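Local coordinates for Lin1944 protein (Listeria innocua, PDB 3D7L) that is of unknown specific function but belongs to the short-chain dehydrogenase/reductase family and is probably an oxidoreductase, at residues D[13-16]-D[17-21]; D[115-119]-D[120-124]; D[175-179]-D[180-184]. All blocks are in the same frame, centred on the assembly; numbering follows the deposited sequence.

The three contacts follow one another along a Rossmann-type chain built on a seven-stranded parallel sheet. Contact 1 forms the first turns of helix 14-23, after strand 5-9; contact 2 lies in the loop joining strand 108-113 to helix 126-142; contact 3 starts helix 179-191, ahead of strand 198-201. Contacts 1 and 3 touch, their centres about 11 Å apart: L15 CD1 meets V182 CG1 at 3.7 Å and A18 CB meets A179 CB at 3.8 Å, which joins the first and last helices on one side of the sheet. Contact 2 stands apart, its centre about 22 Å from that of contact 1 and about 17 Å from that of contact 3, in a loop at the subunit interface.

Contact 1 (D[13-16]-D[17-21]); sequences GTLG and SAVKE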
loop_
_atom_site.group_PDB
_atom_site.type_symbol
_atom_site.label_atom_id
_atom_site.label_comp_id
_atom_site.label_asym_id
_atom_site.label_seq_id
_atom_site.Cartn_x
_atom_site.Cartn_y
_atom_site.Cartn_z
ATOM N N GLY D 13 -18.022 -14.391 4.230
ATOM C CA GLY D 13 -18.328 -13.080 3.626
ATOM C C GLY D 13 -19.074 -13.230 2.307
ATOM O O GLY D 13 -19.169 -14.339 1.754
ATOM N N THR D 14 -19.613 -12.127 1.801
ATOM C CA THR D 14 -20.352 -12.158 0.535
ATOM C C THR D 14 -19.440 -12.694 -0.563
ATOM O O THR D 14 -19.751 -13.700 -1.207
ATOM C CB THR D 14 -20.840 -10.758 0.115
ATOM O OG1 THR D 14 -21.568 -10.152 1.193
ATOM C CG2 THR D 14 -21.734 -10.851 -1.113
ATOM N N LEU D 15 -18.300 -12.025 -0.742
ATOM C CA LEU D 15 -17.318 -12.460 -1.717
ATOM C C LEU D 15 -16.793 -13.877 -1.418
ATOM O O LEU D 15 -16.861 -14.747 -2.281
ATOM C CB LEU D 15 -16.170 -11.446 -1.822
ATOM C CG LEU D 15 -15.011 -11.854 -2.741
ATOM C CD1 LEU D 15 -15.483 -12.202 -4.152
ATOM C CD2 LEU D 15 -13.928 -10.757 -2.741
ATOM N N GLY D 16 -16.296 -14.100 -0.200
ATOM C CA GLY D 16 -15.794 -15.419 0.220
ATOM C C GLY D 16 -16.722 -16.597 -0.064
ATOM O O GLY D 16 -16.279 -17.700 -0.440
ATOM N N SER D 17 -18.017 -16.385 0.129
ATOM C CA SER D 17 -18.958 -17.471 -0.012
ATOM C C SER D 17 -19.216 -17.783 -1.486
ATOM O O SER D 17 -19.423 -18.942 -1.847
ATOM C CB SER D 17 -20.240 -17.178 0.758
ATOM O OG SER D 17 -20.863 -16.008 0.264
ATOM N N ALA D 18 -19.160 -16.752 -2.340
ATOM C CA ALA D 18 -19.152 -16.975 -3.794
ATOM C C ALA D 18 -17.877 -17.696 -4.237
ATOM O O ALA D 18 -17.922 -18.523 -5.145
ATOM C CB ALA D 18 -19.301 -15.674 -4.550
ATOM N N VAL D 19 -16.754 -17.385 -3.592
ATOM C CA VAL D 19 -15.476 -18.035 -3.906
ATOM C C VAL D 19 -15.543 -19.506 -3.527
ATOM O O VAL D 19 -15.265 -20.371 -4.356
ATOM C CB VAL D 19 -14.239 -17.305 -3.277
ATOM C CG1 VAL D 19 -12.939 -18.093 -3.505
ATOM C CG2 VAL D 19 -14.089 -15.886 -3.884
ATOM N N LYS D 20 -15.967 -19.778 -2.299
ATOM C CA LYS D 20 -16.165 -21.137 -1.811
ATOM C C LYS D 20 -16.995 -21.980 -2.800
ATOM O O LYS D 20 -16.638 -23.114 -3.110
ATOM C CB LYS D 20 -16.837 -21.106 -0.434
ATOM C CG LYS D 20 -16.857 -22.461 0.332
ATOM C CD LYS D 20 -17.673 -22.307 1.611
ATOM C CE LYS D 20 -17.862 -23.633 2.353
ATOM N NZ LYS D 20 -18.756 -24.565 1.601
ATOM N N GLU D 21 -18.088 -21.407 -3.295
ATOM C CA GLU D 21 -18.983 -22.119 -4.193
ATOM C C GLU D 21 -18.330 -22.617 -5.475
ATOM O O GLU D 21 -18.615 -23.736 -5.927
ATOM C CB GLU D 21 -20.203 -21.274 -4.511
ATOM C CG GLU D 21 -21.399 -22.106 -4.922
ATOM C CD GLU D 21 -22.730 -21.363 -4.796
ATOM O OE1 GLU D 21 -23.784 -22.004 -5.041
ATOM O OE2 GLU D 21 -22.726 -20.155 -4.450
#
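S17 folds its hydroxyl back onto the start of helix 14-23, placing S17 OG within reach of two carbonyls, 2.8 Å from G13 O and 3.0 Å from T14 O. A chi1 of 61° sets OG between the backbone N and the carbonyl carbon, facing back along the chain. G13, the N-cap residue, accepts the S17 amide, with S17 N 2.9 Å from G13 O and the bond bent to 146°. The regular helix bond from K20 N to G16 O follows at 2.8 Å, almost straight at 171°. G13 and G16 belong to the glycine-rich segment that links strand 5-9 to helix 14-23 and runs into its first turn, within the beta-alpha-beta unit completed by strand 28-33, the place where Rossmann-fold dehydrogenases usually hold a dinucleotide. The tight part lies at buried G16 and on the inner face, where L15 CD1 rests on V19 CG2 at 3.9 Å, the two side chains crossing obliquely, and V19 CG2 also lies 3.4 Å from L15 O. Both residues pack on F186 of helix 179-191, while V19 reaches L8 of strand 5-9. The outer side is looser: T14 points away from 17-21, its carbonyl takes the A18 amide only weakly, and K20 extends outward to a salt bridge with E24.

Contact 2 (D[115-119]-D[120-124]); sequences GIMME and DPIVQ
I116 and D120 close a local turn in the loop between strand 108-113 and helix 126-142, just where a short 3-10 segment ends. D120 N donates to I116 O at 2.9 Å, with 157° at the hydrogen; the same oxygen accepts E119 N, so two amides grip one carbonyl and fix the turn. The two side chains also lie alongside each other, pointing the same way, with I116 CG1 3.7 Å from D120 CB. A second contact joins M117, a selenomethionine, to I122. Its chi1 of -83° and extended chi2 (-176°) bring SE to 3.9 Å from I122 CD1, the side chains crossing at a slant. Their backbones are bridged by a water that donates to M117 O (3.1 Å from the water oxygen) and accepts from I122 N (2.8 Å), and P121 CA makes a CA-H...O contact of 3.6 Å with M117 O. E119 OE2 instead bonds to Q200 NE2 of strand 198-201 and to the hydroxyl of Y202, the C-terminal residue. P121 packs on S141 of the second subunit, and Q124 N bonds to its E145. In classical short-chain dehydrogenases the loop after the strand equivalent to 108-113 borders the active site; whether it does so here is not established.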
loop_
_atom_site.group_PDB
_atom_site.type_symbol
_atom_site.label_atom_id
_atom_site.label_comp_id
_atom_site.label_asym_id
_atom_site.label_seq_id
_atom_site.Cartn_x
_atom_site.Cartn_y
_atom_site.Cartn_z
ATOM N N GLY D 115 -9.330 -4.245 -4.510
ATOM C CA GLY D 115 -10.584 -3.548 -4.766
ATOM C C GLY D 115 -10.449 -2.317 -5.647
ATOM O O GLY D 115 -9.399 -1.647 -5.663
ATOM N N ILE D 116 -11.522 -2.026 -6.386
ATOM C CA ILE D 116 -11.578 -0.894 -7.310
ATOM C C ILE D 116 -11.290 0.468 -6.637
ATOM O O ILE D 116 -10.956 1.424 -7.301
ATOM C CB ILE D 116 -12.961 -0.834 -8.033
ATOM C CG1 ILE D 116 -12.870 -0.032 -9.351
ATOM C CG2 ILE D 116 -14.036 -0.350 -7.073
ATOM C CD1 ILE D 116 -14.112 -0.021 -10.177
HETATM N N MSE D 117 -11.412 0.559 -5.326
HETATM C CA MSE D 117 -11.246 1.863 -4.681
HETATM C C MSE D 117 -9.845 2.454 -4.832
HETATM O O MSE D 117 -9.681 3.669 -4.756
HETATM C CB MSE D 117 -11.642 1.812 -3.217
HETATM C CG MSE D 117 -13.115 1.962 -3.054
HETATM SE SE MSE D 117 -13.582 2.030 -1.182
HETATM C CE MSE D 117 -14.043 0.181 -0.929
HETATM N N MSE D 118 -8.843 1.601 -5.046
HETATM C CA MSE D 118 -7.495 2.081 -5.379
HETATM C C MSE D 118 -7.358 2.709 -6.780
HETATM O O MSE D 118 -6.396 3.431 -7.024
HETATM C CB MSE D 118 -6.484 0.948 -5.230
HETATM C CG MSE D 118 -6.683 -0.155 -6.280
HETATM SE SE MSE D 118 -5.240 -1.460 -6.239
HETATM C CE MSE D 118 -5.945 -2.748 -7.501
ATOM N N GLU D 119 -8.283 2.415 -7.700
ATOM C CA GLU D 119 -8.179 2.857 -9.116
ATOM C C GLU D 119 -9.273 3.837 -9.551
ATOM O O GLU D 119 -9.068 4.640 -10.459
ATOM C CB GLU D 119 -8.245 1.664 -10.079
ATOM C CG GLU D 119 -7.340 0.499 -9.692
ATOM C CD GLU D 119 -6.760 -0.274 -10.897
ATOM O OE1 GLU D 119 -6.151 0.390 -11.787
ATOM O OE2 GLU D 119 -6.899 -1.534 -10.933
ATOM N N ASP D 120 -10.440 3.739 -8.921
ATOM C CA ASP D 120 -11.620 4.544 -9.273
ATOM C C ASP D 120 -12.161 5.059 -7.946
ATOM O O ASP D 120 -13.146 4.511 -7.423
ATOM C CB ASP D 120 -12.645 3.619 -9.940
ATOM C CG ASP D 120 -13.746 4.362 -10.669
ATOM O OD1 ASP D 120 -13.966 5.586 -10.440
ATOM O OD2 ASP D 120 -14.417 3.693 -11.484
ATOM N N PRO D 121 -11.478 6.071 -7.364
ATOM C CA PRO D 121 -11.693 6.360 -5.939
ATOM C C PRO D 121 -13.031 6.996 -5.597
ATOM O O PRO D 121 -13.646 7.680 -6.436
ATOM C CB PRO D 121 -10.548 7.314 -5.593
ATOM C CG PRO D 121 -10.180 7.968 -6.883
ATOM C CD PRO D 121 -10.447 6.946 -7.961
ATOM N N ILE D 122 -13.460 6.782 -4.352
ATOM C CA ILE D 122 -14.689 7.391 -3.833
ATOM C C ILE D 122 -14.430 8.132 -2.510
ATOM O O ILE D 122 -13.431 7.876 -1.809
ATOM C CB ILE D 122 -15.804 6.333 -3.633
ATOM C CG1 ILE D 122 -15.333 5.254 -2.647
ATOM C CG2 ILE D 122 -16.275 5.773 -5.011
ATOM C CD1 ILE D 122 -16.447 4.482 -1.994
ATOM N N VAL D 123 -15.347 9.022 -2.160
ATOM C CA VAL D 123 -15.295 9.683 -0.863
ATOM C C VAL D 123 -15.448 8.596 0.214
ATOM O O VAL D 123 -16.252 7.666 0.068
ATOM C CB VAL D 123 -16.357 10.798 -0.729
ATOM C CG1 VAL D 123 -16.352 11.384 0.680
ATOM C CG2 VAL D 123 -16.142 11.906 -1.799
ATOM N N GLN D 124 -14.650 8.727 1.267
ATOM C CA GLN D 124 -14.485 7.733 2.345
ATOM C C GLN D 124 -13.560 6.551 2.038
ATOM O O GLN D 124 -13.290 5.708 2.924
ATOM C CB GLN D 124 -15.839 7.237 2.869
ATOM C CG GLN D 124 -16.670 8.352 3.436
ATOM C CD GLN D 124 -17.874 7.862 4.216
ATOM O OE1 GLN D 124 -18.997 8.309 3.983
ATOM N NE2 GLN D 124 -17.648 6.950 5.149
HETATM O O HOH W 1 -11.490 5.452 -2.936
#

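Contact 3 (D[175-179]-D[180-184]); sequences LPVPA and AKVAR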
loop_
_atom_site.group_PDB
_atom_site.type_symbol
_atom_site.label_atom_id
_atom_site.label_comp_id
_atom_site.label_asym_id
_atom_site.label_seq_id
_atom_site.Cartn_x
_atom_site.Cartn_y
_atom_site.Cartn_z
ATOM N N LEU D 175 -21.331 0.666 -11.745
ATOM C CA LEU D 175 -22.055 -0.490 -12.254
ATOM C C LEU D 175 -21.495 -1.700 -11.526
ATOM O O LEU D 175 -20.367 -2.073 -11.751
ATOM C CB LEU D 175 -21.862 -0.624 -13.768
ATOM C CG LEU D 175 -22.659 -1.714 -14.499
ATOM C CD1 LEU D 175 -24.126 -1.696 -14.085
ATOM C CD2 LEU D 175 -22.504 -1.558 -16.036
ATOM N N PRO D 176 -22.270 -2.285 -10.601
ATOM C CA PRO D 176 -21.747 -3.382 -9.783
ATOM C C PRO D 176 -21.606 -4.714 -10.544
ATOM O O PRO D 176 -22.206 -4.905 -11.610
ATOM C CB PRO D 176 -22.776 -3.503 -8.660
ATOM C CG PRO D 176 -24.068 -3.049 -9.305
ATOM C CD PRO D 176 -23.677 -1.959 -10.285
ATOM N N VAL D 177 -20.784 -5.609 -10.004
ATOM C CA VAL D 177 -20.475 -6.882 -10.663
ATOM C C VAL D 177 -21.036 -8.038 -9.839
ATOM O O VAL D 177 -21.104 -7.944 -8.612
ATOM C CB VAL D 177 -18.935 -7.061 -10.897
ATOM C CG1 VAL D 177 -18.402 -6.024 -11.930
ATOM C CG2 VAL D 177 -18.167 -6.965 -9.592
ATOM N N PRO D 178 -21.458 -9.126 -10.511
ATOM C CA PRO D 178 -21.912 -10.272 -9.716
ATOM C C PRO D 178 -20.727 -10.882 -8.972
ATOM O O PRO D 178 -19.649 -11.023 -9.544
ATOM C CB PRO D 178 -22.434 -11.266 -10.769
ATOM C CG PRO D 178 -22.544 -10.500 -12.037
ATOM C CD PRO D 178 -21.512 -9.407 -11.960
ATOM N N ALA D 179 -20.930 -11.233 -7.711
ATOM C CA ALA D 179 -19.928 -11.952 -6.943
ATOM C C ALA D 179 -19.477 -13.246 -7.653
ATOM O O ALA D 179 -18.281 -13.559 -7.644
ATOM C CB ALA D 179 -20.457 -12.251 -5.571
ATOM N N ALA D 180 -20.408 -13.964 -8.284
ATOM C CA ALA D 180 -20.064 -15.111 -9.140
ATOM C C ALA D 180 -18.988 -14.814 -10.200
ATOM O O ALA D 180 -18.176 -15.689 -10.527
ATOM C CB ALA D 180 -21.314 -15.686 -9.818
ATOM N N LYS D 181 -19.003 -13.599 -10.766
ATOM C CA LYS D 181 -18.018 -13.238 -11.788
ATOM C C LYS D 181 -16.652 -13.002 -11.158
ATOM O O LYS D 181 -15.633 -13.447 -11.680
ATOM C CB LYS D 181 -18.490 -12.019 -12.581
ATOM C CG LYS D 181 -17.602 -11.611 -13.738
ATOM C CD LYS D 181 -18.097 -10.324 -14.334
ATOM C CE LYS D 181 -17.255 -9.903 -15.522
ATOM N NZ LYS D 181 -17.799 -8.671 -16.142
ATOM N N VAL D 182 -16.617 -12.299 -10.034
ATOM C CA VAL D 182 -15.375 -12.110 -9.319
ATOM C C VAL D 182 -14.782 -13.467 -8.896
ATOM O O VAL D 182 -13.569 -13.638 -8.916
ATOM C CB VAL D 182 -15.558 -11.185 -8.086
ATOM C CG1 VAL D 182 -14.217 -10.922 -7.398
ATOM C CG2 VAL D 182 -16.190 -9.847 -8.518
ATOM N N ALA D 183 -15.636 -14.426 -8.543
ATOM C CA ALA D 183 -15.170 -15.737 -8.030
ATOM C C ALA D 183 -14.369 -16.509 -9.089
ATOM O O ALA D 183 -13.469 -17.287 -8.750
ATOM C CB ALA D 183 -16.339 -16.552 -7.509
ATOM N N ARG D 184 -14.701 -16.268 -10.364
ATOM C CA ARG D 184 -13.983 -16.839 -11.509
ATOM C C ARG D 184 -12.501 -16.437 -11.549
ATOM O O ARG D 184 -11.652 -17.261 -11.880
ATOM C CB ARG D 184 -14.658 -16.441 -12.827
ATOM C CG ARG D 184 -15.945 -17.168 -13.143
ATOM C CD ARG D 184 -16.534 -16.673 -14.496
ATOM N NE ARG D 184 -17.880 -17.197 -14.716
ATOM C CZ ARG D 184 -18.168 -18.385 -15.258
ATOM N NH1 ARG D 184 -17.210 -19.210 -15.674
ATOM N NH2 ARG D 184 -19.441 -18.746 -15.403
#
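P178 and K181 meet at the first turn of helix 179-191, where P178 O, at the N-cap, takes two amides: K181 N at 2.9 Å and, weakly, V182 N at 3.3 Å. The first is a bent i to i+3 bond, 135° at the hydrogen, and its donor stands well above the carbonyl plane, 60° out of it and not on a lone pair. One residue on, the bonding is regular, with A183 N 2.9 Å from A179 O and the donor almost in line with the carbonyl bond. Proline at the N-cap offers no side-chain acceptor to the first turn, and the A179 amide is instead taken by the E162 carboxylate of a preceding loop.

Among the side chains, two valines carry the buried part. V177 CG2 touches V182 CG2 at 3.7 Å, the two side chains crossing at about a right angle. V182 holds CG1 anti to its own N (chi1 -176°), which turns CG2 back toward the start of the helix, where it also lies 3.8 Å from P178 O. Also buried, A183 CB lies 3.6 Å from A179 O. The outer part is thinner. There P178 CD lies 4.0 Å from K181 CB, and that CB stands 3.4 Å from P178 O; beyond it the lysine chain runs fully extended and away from the turn.

V177 is tied by backbone hydrogen bonds to V159 and E161, so the extended lead-in to the helix is anchored to the loop that follows strand 151-157. V182 reaches V155 and P157 at that strand and, with K181, V201 of strand 198-201, which puts it over the edge of the parallel sheet. Toward helix 14-23, the neighbour on the same side of the sheet, A179 packs on A18, V182 on L15 and A183 on R22.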